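Long-range contacts in probable dipeptidase (Pseudomonas aeruginosa, PDB 3B40), which probably hydrolyses dipeptides with the help of bound metal, as a member of the membrane dipeptidase family (peptidase M19): residues F163-D173 and F181-S192; A228-A236 and I255-V265. The protein carries 11 engineered substitutions. All blocks are in the same frame, centred on the assembly; numbering follows the deposited sequence.

Contact 2 lies in the curled parallel sheet of a TIM-barrel architecture, that of the M19 peptidases, and contact 1 in a loop that follows one of its strands. Coming from the N terminus, the chain first leaves strand 160-162 and makes a long excursion before helix 193-205; contact 1 folds that excursion back on itself, residues 163-173 against 181-192, across only seven intervening residues. Two strands later, contact 2 closes the beta-alpha-beta unit of strand 230-235, helix 249-257 and strand 261-265. The two follow in series, neither nested nor crossed. Their centres lie about 20 Å apart and their nearest atoms about 6 Å, without touching.

Contact 1. Residues F163-D173 and F181-S192; sequences FSYVGNNDWAD and FNDSPDALGGLS. Engineered in segment 163-173: Ser164 (natural residue Asn), Ala172 (natural residue Ser). Engineered in segment 181-192: Ser184 (natural residue Thr), Pro185 (natural residue Ala).
The carboxylate of Asp173 receives two backbone NH groups, that of Leu188 from within the type I turn Asp186 to Gly189 and that of Gly190 just after it. OD1 accepts Leu188 N at 2.8 Å on its syn lone pair, while Gly190 N approaches OD2 at 2.9 Å from well out of the carboxylate plane. With CG anti to its own carbonyl carbon (chi1 -61°), Asp173 carries the carboxylate to both donors. A type II turn from Ser184 to Ala187 shares Asp186 and Ala187 with the type I turn, and together they curl the chain round the carboxylate. Packing is tight from here to Ser192. Asp173 N also bonds to Gly190 O, beside a single bridge between Ala172 (engineered) and Leu191, whose CD2 lies 3.8 Å from Ala172 CB. Ser192 OG gives its proton to Asp170 O at 2.7 Å, in the carbonyl plane on a lone pair. An Asx turn at Asn169, whose OD1 accepts from both Trp171 N and Ala172 N, shapes the chain here.

The pair Asn168 and Asp183 is wetter but firmly bonded. Amide and carboxylate run in opposite directions, one over the other, with planes 18° apart; Asn168 N bonds to Asp183 OD2 at 2.7 Å, an oxygen that also takes Leu178 N. Asn168 ND2 reaches Ser184 O. The loose side is the exposed run of Ser184 and Pro185 (both engineered) and Ala187. Waters line the contact: one links Asn168 O to Asp183 OD1, another Asn168 OD1 to Asp186 N, and a third the carboxylates of Asp173 and Asp186, probably easing their like charges.

The loop joins strand 160-162 to helix 193-205; Ser192 N-caps that helix through Gly195 N, and Phe163 and Trp171 pack on it.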
# COMPACT_ATOMS: atom_id res chain seq x y z
N PHE A 163 3.11 -4.73 -9.28
CA PHE A 163 3.91 -5.92 -9.53
C PHE A 163 4.44 -6.57 -8.28
O PHE A 163 4.70 -7.79 -8.27
CB PHE A 163 5.13 -5.52 -10.34
CG PHE A 163 4.85 -5.27 -11.79
CD1 PHE A 163 5.27 -6.18 -12.74
CD2 PHE A 163 4.21 -4.09 -12.22
CE1 PHE A 163 5.04 -5.95 -14.10
CE2 PHE A 163 3.96 -3.87 -13.56
CZ PHE A 163 4.40 -4.79 -14.51
N SER A 164 4.70 -5.77 -7.25
CA SER A 164 5.53 -6.27 -6.16
C SER A 164 4.88 -6.24 -4.82
O SER A 164 3.97 -5.46 -4.58
CB SER A 164 6.84 -5.49 -6.06
OG SER A 164 7.59 -5.59 -7.25
N TYR A 165 5.36 -7.13 -3.96
CA TYR A 165 5.24 -7.01 -2.53
C TYR A 165 6.67 -7.22 -1.96
O TYR A 165 7.67 -6.96 -2.65
CB TYR A 165 4.22 -8.03 -2.00
CG TYR A 165 3.80 -7.86 -0.55
CD1 TYR A 165 3.09 -6.73 -0.11
CD2 TYR A 165 4.10 -8.86 0.38
CE1 TYR A 165 2.70 -6.59 1.26
CE2 TYR A 165 3.74 -8.73 1.72
CZ TYR A 165 3.03 -7.60 2.15
OH TYR A 165 2.66 -7.52 3.48
N VAL A 166 6.76 -7.61 -0.70
CA VAL A 166 7.99 -8.19 -0.13
C VAL A 166 8.35 -9.49 -0.89
O VAL A 166 7.47 -10.30 -1.20
CB VAL A 166 7.79 -8.46 1.40
CG1 VAL A 166 9.02 -9.10 2.00
CG2 VAL A 166 7.52 -7.16 2.15
N GLY A 167 9.63 -9.67 -1.23
CA GLY A 167 10.07 -10.86 -1.96
C GLY A 167 10.16 -10.56 -3.45
O GLY A 167 9.29 -9.89 -4.00
N ASN A 168 11.22 -11.02 -4.11
CA ASN A 168 11.31 -10.90 -5.56
C ASN A 168 10.26 -11.79 -6.18
O ASN A 168 9.83 -12.76 -5.55
CB ASN A 168 12.68 -11.36 -6.07
CG ASN A 168 13.82 -10.41 -5.70
OD1 ASN A 168 13.61 -9.22 -5.48
ND2 ASN A 168 15.05 -10.93 -5.68
N ASN A 169 9.84 -11.49 -7.40
CA ASN A 169 9.06 -12.47 -8.16
C ASN A 169 9.54 -12.48 -9.61
O ASN A 169 10.46 -11.71 -9.96
CB ASN A 169 7.53 -12.19 -8.04
CG ASN A 169 7.14 -10.89 -8.68
OD1 ASN A 169 7.32 -10.69 -9.90
ND2 ASN A 169 6.58 -9.99 -7.87
N ASP A 170 8.95 -13.34 -10.43
CA ASP A 170 9.45 -13.57 -11.80
C ASP A 170 9.16 -12.46 -12.81
O ASP A 170 9.66 -12.49 -13.92
CB ASP A 170 8.95 -14.90 -12.36
CG ASP A 170 9.49 -16.09 -11.57
OD1 ASP A 170 10.58 -16.00 -10.97
OD2 ASP A 170 8.81 -17.10 -11.52
N TRP A 171 8.36 -11.48 -12.41
CA TRP A 171 8.04 -10.30 -13.24
C TRP A 171 8.85 -9.05 -12.87
O TRP A 171 9.19 -8.24 -13.73
CB TRP A 171 6.55 -9.98 -13.07
CG TRP A 171 5.61 -10.95 -13.75
CD1 TRP A 171 5.87 -12.26 -14.09
CD2 TRP A 171 4.28 -10.67 -14.23
NE1 TRP A 171 4.76 -12.82 -14.70
CE2 TRP A 171 3.77 -11.87 -14.80
CE3 TRP A 171 3.46 -9.55 -14.20
CZ2 TRP A 171 2.48 -11.96 -15.35
CZ3 TRP A 171 2.17 -9.64 -14.74
CH2 TRP A 171 1.70 -10.84 -15.31
N ALA A 172 9.13 -8.88 -11.57
CA ALA A 172 9.77 -7.67 -11.08
C ALA A 172 10.56 -7.97 -9.82
O ALA A 172 10.10 -8.75 -8.97
CB ALA A 172 8.69 -6.63 -10.76
N ASP A 173 11.71 -7.31 -9.68
CA ASP A 173 12.47 -7.31 -8.40
C ASP A 173 11.77 -6.45 -7.34
O ASP A 173 11.21 -5.40 -7.64
CB ASP A 173 13.89 -6.76 -8.56
CG ASP A 173 14.76 -7.57 -9.54
OD1 ASP A 173 14.53 -8.79 -9.73
OD2 ASP A 173 15.70 -6.97 -10.12
N PHE A 181 13.29 -16.40 1.23
CA PHE A 181 12.92 -16.90 -0.12
C PHE A 181 14.16 -17.19 -1.00
O PHE A 181 14.04 -17.44 -2.21
CB PHE A 181 12.05 -15.87 -0.85
CG PHE A 181 10.70 -15.60 -0.20
CD1 PHE A 181 10.18 -16.47 0.76
CD2 PHE A 181 9.93 -14.49 -0.60
CE1 PHE A 181 8.92 -16.20 1.35
CE2 PHE A 181 8.69 -14.22 -0.03
CZ PHE A 181 8.18 -15.08 0.95
N ASN A 182 15.33 -17.07 -0.39
CA ASN A 182 16.65 -17.16 -1.05
C ASN A 182 16.82 -16.06 -2.12
O ASN A 182 17.49 -16.25 -3.12
CB ASN A 182 16.90 -18.58 -1.60
CG ASN A 182 18.35 -18.79 -2.05
OD1 ASN A 182 19.27 -18.27 -1.44
ND2 ASN A 182 18.54 -19.55 -3.15
N ASP A 183 16.22 -14.89 -1.88
CA ASP A 183 16.26 -13.78 -2.85
C ASP A 183 17.66 -13.17 -2.96
O ASP A 183 18.38 -13.07 -1.96
CB ASP A 183 15.29 -12.66 -2.43
CG ASP A 183 13.84 -12.97 -2.75
OD1 ASP A 183 13.55 -14.00 -3.39
OD2 ASP A 183 12.97 -12.15 -2.38
N SER A 184 18.03 -12.74 -4.16
CA SER A 184 19.19 -11.86 -4.33
C SER A 184 18.71 -10.47 -4.75
O SER A 184 17.80 -10.36 -5.58
CB SER A 184 20.16 -12.42 -5.40
OG SER A 184 20.92 -13.49 -4.84
N PRO A 185 19.35 -9.41 -4.21
CA PRO A 185 18.92 -8.05 -4.57
C PRO A 185 19.03 -7.82 -6.09
O PRO A 185 19.98 -8.28 -6.72
CB PRO A 185 19.92 -7.15 -3.82
CG PRO A 185 21.09 -8.05 -3.54
CD PRO A 185 20.50 -9.39 -3.29
N ASP A 186 18.03 -7.15 -6.66
CA ASP A 186 18.03 -6.82 -8.07
C ASP A 186 18.31 -8.03 -8.99
O ASP A 186 18.97 -7.87 -9.99
CB ASP A 186 19.03 -5.70 -8.37
CG ASP A 186 18.83 -4.47 -7.49
OD1 ASP A 186 17.71 -3.89 -7.52
OD2 ASP A 186 19.79 -4.08 -6.81
N ALA A 187 17.75 -9.21 -8.68
CA ALA A 187 18.01 -10.46 -9.41
C ALA A 187 17.76 -10.36 -10.91
O ALA A 187 18.55 -10.84 -11.72
CB ALA A 187 17.20 -11.62 -8.81
N LEU A 188 16.64 -9.75 -11.28
CA LEU A 188 16.28 -9.51 -12.68
C LEU A 188 16.95 -8.31 -13.34
O LEU A 188 16.84 -8.14 -14.57
CB LEU A 188 14.75 -9.32 -12.79
CG LEU A 188 13.89 -10.54 -12.40
CD1 LEU A 188 12.42 -10.17 -12.45
CD2 LEU A 188 14.22 -11.74 -13.34
N GLY A 189 17.56 -7.43 -12.55
CA GLY A 189 17.93 -6.10 -13.07
C GLY A 189 16.75 -5.13 -13.28
O GLY A 189 16.84 -4.17 -14.06
N GLY A 190 15.65 -5.36 -12.56
CA GLY A 190 14.45 -4.51 -12.69
C GLY A 190 13.28 -5.41 -13.04
O GLY A 190 12.85 -6.21 -12.20
N LEU A 191 12.80 -5.30 -14.29
CA LEU A 191 11.80 -6.23 -14.86
C LEU A 191 12.38 -7.37 -15.74
O LEU A 191 13.39 -7.18 -16.43
CB LEU A 191 10.80 -5.46 -15.70
CG LEU A 191 10.12 -4.24 -15.04
CD1 LEU A 191 9.36 -3.52 -16.09
CD2 LEU A 191 9.17 -4.68 -13.94
N SER A 192 11.73 -8.54 -15.70
CA SER A 192 12.04 -9.62 -16.64
C SER A 192 11.42 -9.25 -17.98
O SER A 192 10.65 -8.27 -18.07
CB SER A 192 11.48 -10.96 -16.12
OG SER A 192 10.05 -10.98 -16.11
O HOH W 1 15.59 -7.04 -5.45
O HOH W 2 11.08 -14.46 -3.90
O HOH W 3 16.00 -4.33 -9.49

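Contact 2. Residues A228-A236 and I255-V265; sequences APIVASHSA and IKDSGGVIQVV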
# COMPACT_ATOMS: atom_id res chain seq x y z
N ALA A 228 1.10 5.67 -19.89
CA ALA A 228 -0.01 6.16 -19.06
C ALA A 228 0.49 6.50 -17.66
O ALA A 228 1.54 5.98 -17.27
CB ALA A 228 -1.11 5.09 -18.98
N PRO A 229 -0.23 7.41 -16.94
CA PRO A 229 0.12 7.71 -15.54
C PRO A 229 0.36 6.48 -14.68
O PRO A 229 -0.33 5.46 -14.83
CB PRO A 229 -1.08 8.53 -15.03
CG PRO A 229 -1.54 9.28 -16.36
CD PRO A 229 -1.37 8.24 -17.42
N ILE A 230 1.38 6.57 -13.83
CA ILE A 230 1.66 5.52 -12.87
C ILE A 230 1.48 6.07 -11.46
O ILE A 230 1.48 7.30 -11.26
CB ILE A 230 3.08 4.87 -13.10
CG1 ILE A 230 4.22 5.84 -12.82
CG2 ILE A 230 3.19 4.28 -14.60
CD1 ILE A 230 5.63 5.14 -12.77
N VAL A 231 1.32 5.17 -10.51
CA VAL A 231 0.98 5.56 -9.15
C VAL A 231 1.86 4.78 -8.18
O VAL A 231 2.30 3.67 -8.47
CB VAL A 231 -0.57 5.30 -8.91
CG1 VAL A 231 -0.93 5.29 -7.45
CG2 VAL A 231 -1.42 6.38 -9.72
N ALA A 232 2.17 5.38 -7.04
CA ALA A 232 2.69 4.64 -5.92
C ALA A 232 1.56 4.64 -4.87
O ALA A 232 1.33 5.66 -4.23
CB ALA A 232 3.95 5.33 -5.37
N SER A 233 0.88 3.50 -4.71
CA SER A 233 -0.35 3.43 -3.94
C SER A 233 -0.11 3.52 -2.40
O SER A 233 -1.02 3.87 -1.66
CB SER A 233 -1.11 2.14 -4.29
OG SER A 233 -0.41 1.02 -3.77
N HIS A 234 1.12 3.23 -1.95
CA HIS A 234 1.49 3.38 -0.54
C HIS A 234 2.99 3.46 -0.42
O HIS A 234 3.67 2.41 -0.30
CB HIS A 234 0.92 2.23 0.33
CG HIS A 234 1.27 0.84 -0.13
ND1 HIS A 234 1.16 0.43 -1.43
CD2 HIS A 234 1.66 -0.26 0.57
CE1 HIS A 234 1.48 -0.86 -1.53
NE2 HIS A 234 1.77 -1.30 -0.33
N SER A 235 3.51 4.69 -0.47
CA SER A 235 4.97 4.95 -0.35
C SER A 235 5.23 6.22 0.48
O SER A 235 4.35 7.07 0.56
CB SER A 235 5.59 5.10 -1.75
OG SER A 235 5.72 3.84 -2.41
N ALA A 236 6.41 6.34 1.10
CA ALA A 236 6.83 7.57 1.81
C ALA A 236 8.24 7.99 1.29
O ALA A 236 8.89 7.17 0.60
CB ALA A 236 6.86 7.34 3.34
N ILE A 255 7.41 9.44 -11.39
CA ILE A 255 5.99 9.18 -11.21
C ILE A 255 5.27 10.45 -11.61
O ILE A 255 4.30 10.41 -12.37
CB ILE A 255 5.66 8.79 -9.73
CG1 ILE A 255 6.25 7.41 -9.39
CG2 ILE A 255 4.14 8.89 -9.45
CD1 ILE A 255 6.42 7.17 -7.85
N LYS A 256 5.77 11.58 -11.12
CA LYS A 256 5.23 12.91 -11.47
C LYS A 256 5.17 13.09 -13.00
O LYS A 256 4.13 13.48 -13.55
CB LYS A 256 6.08 14.03 -10.83
CG LYS A 256 5.63 15.50 -11.19
CD LYS A 256 6.86 16.40 -11.36
CE LYS A 256 6.64 17.82 -10.85
NZ LYS A 256 5.41 18.50 -11.38
N ASP A 257 6.28 12.80 -13.67
CA ASP A 257 6.41 13.00 -15.13
C ASP A 257 5.48 12.12 -15.94
O ASP A 257 5.16 12.46 -17.07
CB ASP A 257 7.84 12.74 -15.60
CG ASP A 257 8.83 13.81 -15.15
OD1 ASP A 257 8.42 14.93 -14.75
OD2 ASP A 257 10.04 13.51 -15.21
N SER A 258 5.03 11.00 -15.40
CA SER A 258 4.00 10.19 -16.07
C SER A 258 2.63 10.83 -15.94
O SER A 258 1.69 10.38 -16.59
CB SER A 258 3.95 8.75 -15.50
OG SER A 258 3.29 8.69 -14.23
N GLY A 259 2.49 11.85 -15.07
CA GLY A 259 1.19 12.43 -14.77
C GLY A 259 0.54 11.78 -13.56
O GLY A 259 -0.62 12.03 -13.27
N GLY A 260 1.32 10.99 -12.82
CA GLY A 260 0.78 10.13 -11.80
C GLY A 260 0.75 10.69 -10.39
O GLY A 260 0.84 11.91 -10.20
N VAL A 261 0.64 9.81 -9.39
CA VAL A 261 0.43 10.27 -8.00
C VAL A 261 1.20 9.43 -7.00
O VAL A 261 1.25 8.20 -7.12
CB VAL A 261 -1.11 10.29 -7.57
CG1 VAL A 261 -1.26 10.94 -6.21
CG2 VAL A 261 -1.97 11.06 -8.57
N ILE A 262 1.76 10.10 -5.99
CA ILE A 262 2.43 9.43 -4.87
C ILE A 262 1.49 9.48 -3.69
O ILE A 262 1.21 10.54 -3.14
CB ILE A 262 3.78 10.10 -4.54
CG1 ILE A 262 4.71 10.01 -5.76
CG2 ILE A 262 4.47 9.40 -3.36
CD1 ILE A 262 5.52 11.23 -5.99
N GLN A 263 0.94 8.32 -3.34
CA GLN A 263 -0.05 8.28 -2.26
C GLN A 263 0.72 7.99 -0.97
O GLN A 263 1.10 6.85 -0.71
CB GLN A 263 -1.13 7.22 -2.55
CG GLN A 263 -1.91 7.48 -3.85
CD GLN A 263 -3.18 8.33 -3.67
OE1 GLN A 263 -3.48 9.19 -4.51
NE2 GLN A 263 -3.92 8.09 -2.60
N VAL A 264 0.94 9.04 -0.19
CA VAL A 264 1.81 9.00 1.00
C VAL A 264 1.20 8.18 2.12
O VAL A 264 0.09 8.46 2.57
CB VAL A 264 2.13 10.43 1.53
CG1 VAL A 264 2.98 10.36 2.81
CG2 VAL A 264 2.84 11.27 0.45
N VAL A 265 1.96 7.20 2.60
CA VAL A 265 1.39 6.17 3.45
C VAL A 265 1.63 6.43 4.95
O VAL A 265 2.75 6.72 5.37
CB VAL A 265 1.92 4.75 3.05
CG1 VAL A 265 3.42 4.62 3.33
CG2 VAL A 265 1.17 3.67 3.77
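Strands 230-232 and 261-265 run parallel, their short axes 14° apart and 4.9 Å at closest approach, bonded through Ala232 N to Val261 O and Gln263 N to Ala232 O, until a beta bulge shifts the register by one where the first segment turns a corner at Ser233 and His234, after which Ser235 N bonds to Gln263 O and Val265 N to Ser235 O.

Ser258, at the end of the helix, ties it to Ile230. Its OG accepts Ile230 N at 2.9 Å, nearly straight at 166°, and donates to Ile255 O on a lone pair in the carbonyl plane. Chi1 of 77° tucks OG over its own backbone, flanked by N and C, from where it spans both partners. A Schellman motif at Gly259 closes helix 249-257, and strand 261-265 then completes the beta-alpha-beta unit, the repeating step of a TIM barrel. Gly260 CA makes a CA-H...O contact of 3.0 Å with Ile230 O.

Ile255 of the helix covers the strand: its side chain lies roughly perpendicular to that of Ile230, CD1 of Ile230 to CG1 of Ile255 being 4.1 Å, and its own CD1 rests on Ala232 CB. Beyond the bulge Val265 packs CG2 against His234 CB at 3.7 Å. Ser233 OG, which accepts from His234 ND1, is also bonded to Asp210, and Ser235 OG to Ser212, partners from the neighbouring strand 208-210 and the loop after it. Helix 389-409 flanks Val261 and Gln263, and helix 335-349 packs on Ile262 and Val264.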